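Side-chain contacts in microbial serine proteinases; subtilisin (Bacillus subtilis, PDB 2GKO), which hydrolyses peptide bonds in proteins, as a cold-adapted, calcium-loaded serine protease of the subtilisin family: residues A26-A31 and L258-W263; D53-T58 and A112-E117; A232-W237 and Y242-G247. All coordinates share one frame; numbering follows the deposited sequence.

Contact 1: A26-A31 and L258-W263. With CA (calcium ion), chain B.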
loop_
_atom_site.group_PDB
_atom_site.type_symbol
_atom_site.label_atom_id
_atom_site.label_comp_id
_atom_site.label_asym_id
_atom_site.label_seq_id
_atom_site.Cartn_x
_atom_site.Cartn_y
_atom_site.Cartn_z
ATOM N N ALA A 26 -12.626 -0.910 10.319
ATOM C CA ALA A 26 -13.983 -1.368 10.058
ATOM C C ALA A 26 -14.701 -0.482 9.053
ATOM O O ALA A 26 -14.687 0.737 9.153
ATOM C CB ALA A 26 -14.781 -1.449 11.351
ATOM N N GLY A 27 -15.329 -1.117 8.075
ATOM C CA GLY A 27 -16.116 -0.413 7.085
ATOM C C GLY A 27 -15.356 0.101 5.882
ATOM O O GLY A 27 -15.987 0.435 4.890
ATOM N N ILE A 28 -14.024 0.132 5.955
ATOM C CA ILE A 28 -13.229 0.671 4.869
ATOM C C ILE A 28 -12.768 -0.459 3.999
ATOM O O ILE A 28 -12.345 -1.503 4.491
ATOM C CB ILE A 28 -12.026 1.461 5.396
ATOM C CG1 ILE A 28 -12.470 2.508 6.431
ATOM C CG2 ILE A 28 -11.282 2.109 4.230
ATOM C CD1 ILE A 28 -13.460 3.522 5.933
ATOM N N ASN A 29 -12.826 -0.246 2.683
ATOM C CA ASN A 29 -12.454 -1.283 1.713
ATOM C C ASN A 29 -11.072 -0.999 1.171
ATOM O O ASN A 29 -10.798 0.120 0.751
ATOM C CB ASN A 29 -13.461 -1.300 0.560
ATOM C CG ASN A 29 -14.883 -1.356 1.053
ATOM O OD1 ASN A 29 -15.337 -2.418 1.505
ATOM N ND2 ASN A 29 -15.568 -0.207 1.059
ATOM N N ILE A 30 -10.176 -1.974 1.276
ATOM C CA ILE A 30 -8.865 -1.893 0.663
ATOM C C ILE A 30 -8.878 -2.758 -0.589
ATOM O O ILE A 30 -9.011 -3.985 -0.538
ATOM C CB ILE A 30 -7.727 -2.313 1.641
ATOM C CG1 ILE A 30 -7.760 -1.451 2.912
ATOM C CG2 ILE A 30 -6.377 -2.162 0.956
ATOM C CD1 ILE A 30 -6.729 -1.844 3.960
ATOM N N ALA A 31 -8.744 -2.092 -1.735
ATOM C CA ALA A 31 -8.677 -2.737 -3.009
ATOM C C ALA A 31 -7.223 -2.986 -3.380
ATOM O O ALA A 31 -6.484 -2.062 -3.724
ATOM C CB ALA A 31 -9.398 -1.895 -4.081
ATOM N N LEU A 258 -2.875 1.637 7.235
ATOM C CA LEU A 258 -2.956 2.779 8.137
ATOM C C LEU A 258 -4.036 3.748 7.696
ATOM O O LEU A 258 -4.811 4.238 8.530
ATOM C CB LEU A 258 -1.626 3.498 8.255
ATOM C CG LEU A 258 -1.617 4.639 9.278
ATOM C CD1 LEU A 258 -2.004 4.089 10.676
ATOM C CD2 LEU A 258 -0.265 5.349 9.290
ATOM N N ALA A 259 -4.109 4.027 6.388
ATOM C CA ALA A 259 -5.135 4.908 5.846
ATOM C C ALA A 259 -6.524 4.396 6.197
ATOM O O ALA A 259 -7.397 5.175 6.588
ATOM C CB ALA A 259 -4.983 5.038 4.324
ATOM N N ALA A 260 -6.733 3.090 6.080
ATOM C CA ALA A 260 -8.030 2.480 6.393
ATOM C C ALA A 260 -8.366 2.568 7.877
ATOM O O ALA A 260 -9.506 2.843 8.244
ATOM C CB ALA A 260 -8.059 1.045 5.934
ATOM N N LYS A 261 -7.366 2.347 8.714
ATOM C CA LYS A 261 -7.497 2.470 10.163
ATOM C C LYS A 261 -7.894 3.905 10.535
ATOM O O LYS A 261 -8.773 4.122 11.404
ATOM C CB LYS A 261 -6.162 2.087 10.816
ATOM C CG LYS A 261 -6.191 1.938 12.317
ATOM C CD LYS A 261 -4.881 1.364 12.837
ATOM C CE LYS A 261 -4.780 1.482 14.364
ATOM N NZ LYS A 261 -5.751 0.622 15.074
ATOM N N ILE A 262 -7.255 4.886 9.895
ATOM C CA ILE A 262 -7.587 6.284 10.106
ATOM C C ILE A 262 -9.010 6.569 9.622
ATOM O O ILE A 262 -9.827 7.151 10.342
ATOM C CB ILE A 262 -6.564 7.192 9.372
ATOM C CG1 ILE A 262 -5.200 7.098 10.049
ATOM C CG2 ILE A 262 -7.021 8.646 9.327
ATOM C CD1 ILE A 262 -4.071 7.679 9.215
ATOM N N TRP A 263 -9.326 6.121 8.406
ATOM C CA TRP A 263 -10.597 6.441 7.775
ATOM C C TRP A 263 -11.777 5.898 8.574
ATOM O O TRP A 263 -12.814 6.552 8.652
ATOM C CB TRP A 263 -10.649 5.914 6.327
ATOM C CG TRP A 263 -11.400 6.786 5.370
ATOM C CD1 TRP A 263 -12.323 7.767 5.667
ATOM C CD2 TRP A 263 -11.278 6.785 3.942
ATOM N NE1 TRP A 263 -12.751 8.375 4.518
ATOM C CE2 TRP A 263 -12.121 7.794 3.440
ATOM C CE3 TRP A 263 -10.509 6.048 3.036
ATOM C CZ2 TRP A 263 -12.233 8.061 2.076
ATOM C CZ3 TRP A 263 -10.614 6.316 1.697
ATOM C CH2 TRP A 263 -11.473 7.301 1.225
HETATM CA CA CA B . -17.149 -3.194 2.439
HETATM O O HOH W 1 -17.556 -1.303 3.420
HETATM O O HOH W 2 -19.215 -3.815 3.221
HETATM O O HOH W 3 -18.345 -2.320 0.647
#
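I28 and I30, where the chain enters strand 29-34 of the main sheet, meet A260 and W263 on one side of helix 248-265 in a buried, apolar contact. Ahead of them G27 turns the chain at a positive phi of 87°, where a side chain would collide with the carbonyl oxygen of A26, which calls for glycine. The G27 carbonyl O accepts a hydrogen bond of 2.8 Å from a calcium-bound water.

I28 reaches the helix with all its branches. Its chi1 of -52° sets CG1 beside the backbone N and so brings it within 3.5 Å of the carbonyl O of A260, while CG2, anti to that N, packs on A260 CB at 3.8 Å. At the end of the chain, CD1 rests 3.7 Å from W263 CB, the two side chains crossing at about a right angle. The W263 indole continues past I28 onto V134 and V274, with NE1 hydrogen-bonded to A269 O. N29 turns its side chain away from the helix: OD1 binds calcium at 2.2 Å, together with E49 and D97, and ND2 is held by K132 O and T131 OG1. An amide suits this place because it offers an oxygen to the metal and N-H groups to the protein. I30 starts off beside the helix, but its extended chi2 (177°) carries CD1 to within 3.7 Å of A260 CB. The alanine methyl is short enough to let both isoleucines close against the helix. Helix packed on a largely parallel sheet through branched aliphatic side chains is characteristic of the alpha/beta subtilase fold.

Contact 2: D53-T58 and A112-E117. With CA (calcium ion), chain E.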
loop_
_atom_site.group_PDB
_atom_site.type_symbol
_atom_site.label_atom_id
_atom_site.label_comp_id
_atom_site.label_asym_id
_atom_site.label_seq_id
_atom_site.Cartn_x
_atom_site.Cartn_y
_atom_site.Cartn_z
ATOM N N ASP A 53 -11.344 -10.644 -11.294
ATOM C CA ASP A 53 -10.174 -10.878 -12.127
ATOM C C ASP A 53 -10.276 -10.055 -13.412
ATOM O O ASP A 53 -11.095 -10.360 -14.277
ATOM C CB ASP A 53 -10.062 -12.356 -12.441
ATOM C CG ASP A 53 -8.780 -12.730 -13.151
ATOM O OD1 ASP A 53 -7.980 -11.863 -13.542
ATOM O OD2 ASP A 53 -8.474 -13.923 -13.328
ATOM N N PHE A 54 -9.420 -9.051 -13.528
ATOM C CA PHE A 54 -9.380 -8.146 -14.676
ATOM C C PHE A 54 -8.426 -8.602 -15.770
ATOM O O PHE A 54 -8.293 -7.910 -16.797
ATOM C CB PHE A 54 -9.031 -6.743 -14.197
ATOM C CG PHE A 54 -10.101 -6.128 -13.362
ATOM C CD1 PHE A 54 -11.047 -5.284 -13.931
ATOM C CD2 PHE A 54 -10.210 -6.431 -12.010
ATOM C CE1 PHE A 54 -12.033 -4.735 -13.168
ATOM C CE2 PHE A 54 -11.193 -5.867 -11.250
ATOM C CZ PHE A 54 -12.116 -5.033 -11.821
ATOM N N THR A 55 -7.838 -9.788 -15.618
ATOM C CA THR A 55 -6.877 -10.316 -16.586
ATOM C C THR A 55 -7.473 -11.346 -17.534
ATOM O O THR A 55 -6.794 -11.785 -18.450
ATOM C CB THR A 55 -5.662 -10.930 -15.871
ATOM O OG1 THR A 55 -6.007 -12.189 -15.254
ATOM C CG2 THR A 55 -5.157 -10.013 -14.788
ATOM N N VAL A 56 -8.715 -11.737 -17.270
ATOM C CA VAL A 56 -9.440 -12.695 -18.077
ATOM C C VAL A 56 -10.726 -11.994 -18.493
ATOM O O VAL A 56 -11.504 -11.503 -17.632
ATOM C CB VAL A 56 -9.756 -13.988 -17.304
ATOM C CG1 VAL A 56 -10.696 -14.890 -18.121
ATOM C CG2 VAL A 56 -8.460 -14.726 -16.970
ATOM N N GLY A 57 -10.905 -11.948 -19.818
ATOM C CA GLY A 57 -11.966 -11.207 -20.489
ATOM C C GLY A 57 -11.821 -9.705 -20.370
ATOM O O GLY A 57 -10.829 -9.194 -19.845
ATOM N N THR A 58 -12.788 -8.991 -20.931
ATOM C CA THR A 58 -13.231 -7.746 -20.317
ATOM C C THR A 58 -14.570 -8.096 -19.687
ATOM O O THR A 58 -15.141 -9.165 -19.952
ATOM C CB THR A 58 -13.388 -6.572 -21.310
ATOM O OG1 THR A 58 -13.903 -7.035 -22.570
ATOM C CG2 THR A 58 -12.031 -5.919 -21.630
ATOM N N ALA A 112 -1.490 -2.526 -18.909
ATOM C CA ALA A 112 -2.006 -1.240 -18.467
ATOM C C ALA A 112 -3.521 -1.168 -18.545
ATOM O O ALA A 112 -4.151 -0.564 -17.674
ATOM C CB ALA A 112 -1.379 -0.104 -19.266
ATOM N N ASP A 113 -4.121 -1.783 -19.560
ATOM C CA ASP A 113 -5.564 -1.651 -19.696
ATOM C C ASP A 113 -6.308 -2.426 -18.603
ATOM O O ASP A 113 -7.365 -1.987 -18.172
ATOM C CB ASP A 113 -6.128 -1.933 -21.101
ATOM C CG ASP A 113 -5.553 -3.147 -21.754
ATOM O OD1 ASP A 113 -5.147 -4.110 -21.064
ATOM O OD2 ASP A 113 -5.473 -3.226 -23.008
ATOM N N ASP A 114 -5.756 -3.556 -18.170
ATOM C CA ASP A 114 -6.350 -4.312 -17.068
ATOM C C ASP A 114 -6.296 -3.549 -15.763
ATOM O O ASP A 114 -7.277 -3.517 -15.021
ATOM C CB ASP A 114 -5.619 -5.640 -16.858
ATOM C CG ASP A 114 -5.785 -6.598 -18.005
ATOM O OD1 ASP A 114 -6.657 -6.373 -18.883
ATOM O OD2 ASP A 114 -5.093 -7.635 -18.076
ATOM N N ILE A 115 -5.137 -2.958 -15.476
ATOM C CA ILE A 115 -4.936 -2.150 -14.281
ATOM C C ILE A 115 -5.872 -0.938 -14.297
ATOM O O ILE A 115 -6.514 -0.595 -13.301
ATOM C CB ILE A 115 -3.449 -1.685 -14.170
ATOM C CG1 ILE A 115 -2.513 -2.898 -13.986
ATOM C CG2 ILE A 115 -3.265 -0.701 -13.031
ATOM C CD1 ILE A 115 -1.075 -2.636 -14.366
ATOM N N ALA A 116 -5.941 -0.279 -15.455
ATOM C CA ALA A 116 -6.808 0.889 -15.589
ATOM C C ALA A 116 -8.288 0.526 -15.396
ATOM O O ALA A 116 -9.003 1.247 -14.731
ATOM C CB ALA A 116 -6.572 1.565 -16.943
ATOM N N GLU A 117 -8.721 -0.600 -15.947
ATOM C CA GLU A 117 -10.096 -1.045 -15.799
ATOM C C GLU A 117 -10.416 -1.300 -14.330
ATOM O O GLU A 117 -11.477 -0.941 -13.833
ATOM C CB GLU A 117 -10.335 -2.296 -16.631
ATOM C CG GLU A 117 -11.767 -2.806 -16.613
ATOM C CD GLU A 117 -12.751 -1.909 -17.359
ATOM O OE1 GLU A 117 -12.338 -0.892 -17.972
ATOM O OE2 GLU A 117 -13.961 -2.216 -17.294
HETATM CA CA CA E . -7.478 -7.434 -20.923
HETATM O O HOH W 4 -5.420 -9.355 -20.002
HETATM O O HOH W 5 -5.383 -6.475 -21.686
HETATM O O HOH W 6 -8.877 -8.298 -19.309
HETATM O O HOH W 7 -7.345 -9.038 -22.956
#
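F54 and D114 bring the two backbones together, their CA atoms 5.4 Å apart, where the loop after strand 48-53 passes the first turns of helix 112-129. The loop opens with an Asx turn, and with the helix it borders a calcium site. The F54 ring offers its edge to the methylene part of E117, with CD1 3.7 Å from E117 CG. E117 suits the spot because CG, anti to the backbone N (chi1 -177°), stands at the ring edge, and the bend at chi2 then takes the carboxylate onward. F60 and Y101 also meet this ring, and an alanine here would probably open a gap between them and deprive E117 CG of its apolar neighbour. D114 OD1 approaches the carbonyl O of F54 to 3.1 Å, a pair of acceptors whose repulsion the calcium may ease. That same OD1 binds the metal at 2.4 Å, and three waters are further ligands. The other oxygen, OD2, accepts a hydrogen bond from a water 2.6 Å away that also donates to T55 O, tying loop to helix. T55 is fixed in turn by D53 OD1, which is met from above the carboxylate plane by T55 N at 2.9 Å and, on its syn lone pair, by T55 OG1 at 2.6 Å.

Contact 3: A232-W237 and Y242-G247. With PMS (phenylmethanesulfonic acid), chain G.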
loop_
_atom_site.group_PDB
_atom_site.type_symbol
_atom_site.label_atom_id
_atom_site.label_comp_id
_atom_site.label_asym_id
_atom_site.label_seq_id
_atom_site.Cartn_x
_atom_site.Cartn_y
_atom_site.Cartn_z
ATOM N N ALA A 232 12.443 -6.951 4.340
ATOM C CA ALA A 232 12.331 -8.150 5.165
ATOM C C ALA A 232 10.993 -8.248 5.868
ATOM O O ALA A 232 10.936 -8.439 7.095
ATOM C CB ALA A 232 13.471 -8.202 6.149
ATOM N N VAL A 233 9.920 -8.121 5.083
ATOM C CA VAL A 233 8.535 -8.107 5.585
ATOM C C VAL A 233 7.915 -9.503 5.462
ATOM O O VAL A 233 7.806 -10.072 4.374
ATOM C CB VAL A 233 7.681 -7.075 4.832
ATOM C CG1 VAL A 233 6.210 -7.169 5.218
ATOM C CG2 VAL A 233 8.203 -5.682 5.081
ATOM N N TYR A 234 7.524 -10.051 6.610
ATOM C CA TYR A 234 6.884 -11.357 6.698
ATOM C C TYR A 234 5.400 -11.106 6.557
ATOM O O TYR A 234 4.843 -10.225 7.201
ATOM C CB TYR A 234 7.172 -11.977 8.084
ATOM C CG TYR A 234 6.506 -13.288 8.421
ATOM C CD1 TYR A 234 7.131 -14.477 8.125
ATOM C CD2 TYR A 234 5.272 -13.331 9.065
ATOM C CE1 TYR A 234 6.563 -15.693 8.480
ATOM C CE2 TYR A 234 4.676 -14.544 9.399
ATOM C CZ TYR A 234 5.336 -15.711 9.119
ATOM O OH TYR A 234 4.779 -16.939 9.439
ATOM N N SER A 235 4.750 -11.900 5.719
ATOM C CA SER A 235 3.317 -11.801 5.517
ATOM C C SER A 235 2.802 -13.084 4.911
ATOM O O SER A 235 3.523 -14.048 4.738
ATOM C CB SER A 235 2.980 -10.599 4.601
ATOM O OG SER A 235 1.577 -10.323 4.542
ATOM N N THR A 236 1.503 -13.092 4.648
ATOM C CA THR A 236 0.804 -14.205 4.020
ATOM C C THR A 236 1.298 -14.484 2.590
ATOM O O THR A 236 1.813 -13.579 1.898
ATOM C CB THR A 236 -0.702 -13.871 4.028
ATOM O OG1 THR A 236 -0.925 -12.538 3.535
ATOM C CG2 THR A 236 -1.254 -13.852 5.457
ATOM N N TRP A 237 1.162 -15.728 2.140
ATOM C CA TRP A 237 1.594 -16.125 0.791
ATOM C C TRP A 237 0.510 -16.933 0.100
ATOM O O TRP A 237 -0.415 -17.445 0.756
ATOM C CB TRP A 237 2.892 -16.902 0.851
ATOM C CG TRP A 237 3.734 -16.927 -0.405
ATOM C CD1 TRP A 237 4.109 -18.029 -1.098
ATOM C CD2 TRP A 237 4.362 -15.811 -1.043
ATOM N NE1 TRP A 237 4.903 -17.665 -2.153
ATOM C CE2 TRP A 237 5.085 -16.319 -2.134
ATOM C CE3 TRP A 237 4.359 -14.427 -0.826
ATOM C CZ2 TRP A 237 5.814 -15.505 -2.996
ATOM C CZ3 TRP A 237 5.090 -13.625 -1.680
ATOM C CH2 TRP A 237 5.802 -14.172 -2.740
ATOM N N TYR A 242 3.283 -18.530 4.398
ATOM C CA TYR A 242 3.870 -17.213 4.641
ATOM C C TYR A 242 5.172 -17.061 3.852
ATOM O O TYR A 242 5.704 -18.018 3.280
ATOM C CB TYR A 242 4.097 -16.994 6.151
ATOM C CG TYR A 242 2.832 -17.206 6.951
ATOM C CD1 TYR A 242 2.467 -18.494 7.380
ATOM C CD2 TYR A 242 1.993 -16.156 7.235
ATOM C CE1 TYR A 242 1.287 -18.713 8.049
ATOM C CE2 TYR A 242 0.806 -16.365 7.922
ATOM C CZ TYR A 242 0.475 -17.656 8.327
ATOM O OH TYR A 242 -0.683 -17.874 8.995
ATOM N N ALA A 243 5.659 -15.841 3.793
ATOM C CA ALA A 243 6.869 -15.511 3.053
ATOM C C ALA A 243 7.415 -14.204 3.552
ATOM O O ALA A 243 6.693 -13.343 4.041
ATOM C CB ALA A 243 6.560 -15.371 1.548
ATOM N N THR A 244 8.722 -14.053 3.435
ATOM C CA THR A 244 9.406 -12.827 3.761
ATOM C C THR A 244 10.135 -12.235 2.565
ATOM O O THR A 244 11.028 -12.865 2.026
ATOM C CB THR A 244 10.433 -13.090 4.850
ATOM O OG1 THR A 244 9.778 -13.669 6.004
ATOM C CG2 THR A 244 11.053 -11.779 5.336
ATOM N N ILE A 245 9.733 -11.042 2.147
ATOM C CA ILE A 245 10.303 -10.368 0.983
ATOM C C ILE A 245 10.478 -8.871 1.234
ATOM O O ILE A 245 9.958 -8.333 2.203
ATOM C CB ILE A 245 9.424 -10.608 -0.287
ATOM C CG1 ILE A 245 7.946 -10.270 -0.040
ATOM C CG2 ILE A 245 9.614 -12.022 -0.793
ATOM C CD1 ILE A 245 7.098 -10.265 -1.312
ATOM N N SER A 246 11.181 -8.199 0.325
ATOM C CA SER A 246 11.469 -6.772 0.428
ATOM C C SER A 246 11.047 -6.045 -0.836
ATOM O O SER A 246 11.296 -6.529 -1.927
ATOM C CB SER A 246 12.962 -6.524 0.581
ATOM O OG SER A 246 13.473 -7.190 1.703
ATOM N N GLY A 247 10.486 -4.859 -0.678
ATOM C CA GLY A 247 10.126 -4.019 -1.806
ATOM C C GLY A 247 9.309 -2.842 -1.359
ATOM O O GLY A 247 8.706 -2.868 -0.290
HETATM C C PMS G . 6.892 -5.025 -6.754
HETATM S S PMS G . 6.834 -3.609 -5.853
HETATM C C1 PMS G . 7.180 -6.269 -5.923
HETATM C C2 PMS G . 8.487 -6.708 -5.724
HETATM C C3 PMS G . 8.746 -7.865 -4.980
HETATM C C4 PMS G . 7.684 -8.600 -4.473
HETATM C C5 PMS G . 6.373 -8.195 -4.697
HETATM C C6 PMS G . 6.130 -7.035 -5.428
HETATM O O2S PMS G . 6.732 -2.515 -6.794
HETATM O O1S PMS G . 7.986 -3.654 -4.959
#
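A243 puts a small bump, its methyl, against the flat face of the W237 indole at one end of a beta hairpin, whose antiparallel strands 233-236 and 242-245 are joined by paired backbone hydrogen bonds between V233 and I245 and between S235 and A243. A243 CB lies offset toward the rim of the indole, 3.4 Å from W237 CE3; a small side chain lets the broad ring lie this near the strand. I245 fills the next place: CG1, between the backbone N and the carbonyl carbon, and an extended chi2 (170°) carry CD1 out to 3.9 Å from W237 CZ3. I245 CD1 also touches C4 of phenylmethanesulfonic acid at 3.6 Å, so I245 forms part of the wall of the ligand pocket.

Y234 and T244 share the other face, where T244 wedges its OG1 against the Y234 ring edge, 3.5 Å from CD1, and turns CG2 onto the A232 backbone. The Y242 ring, from the last pair, where side chains diverge, lies near parallel to the Y234 ring (7°) but slid aside, with little overlap. Y234 OH therefore projects over the Y242 ring, 3.2 Å from CG, while hydrogen-bonded to S3 N; Y242 OH is hydrogen-bonded to D43 OD2. Beyond the strands, S246 OG accepts a nearly straight hydrogen bond (169°) from A232 N at 2.8 Å. At G247 a CB would clash with the ligand; the bare CA lies 3.8 Å from O1S.

How the contacts relate
From the N terminus, the chain first lays down 26-31, whose partner comes only at 258-263, so contact 1 closes a very long loop that encloses both others. Contact 2 comes next, closing a shorter loop of 53 intervening residues that joins the periphery of the main sheet to helix 112-129. Contact 3 follows in series, a tight hairpin with four residues between its segments; nothing crosses. Strand 242-245 then leads almost directly into helix 248-265, linking the ligand pocket with the sheet-helix core of contact 1. The sites remain separate: contacts 1 and 2 approach to about 8 Å between nearest atoms, and contacts 2 and 3 to about 16 Å.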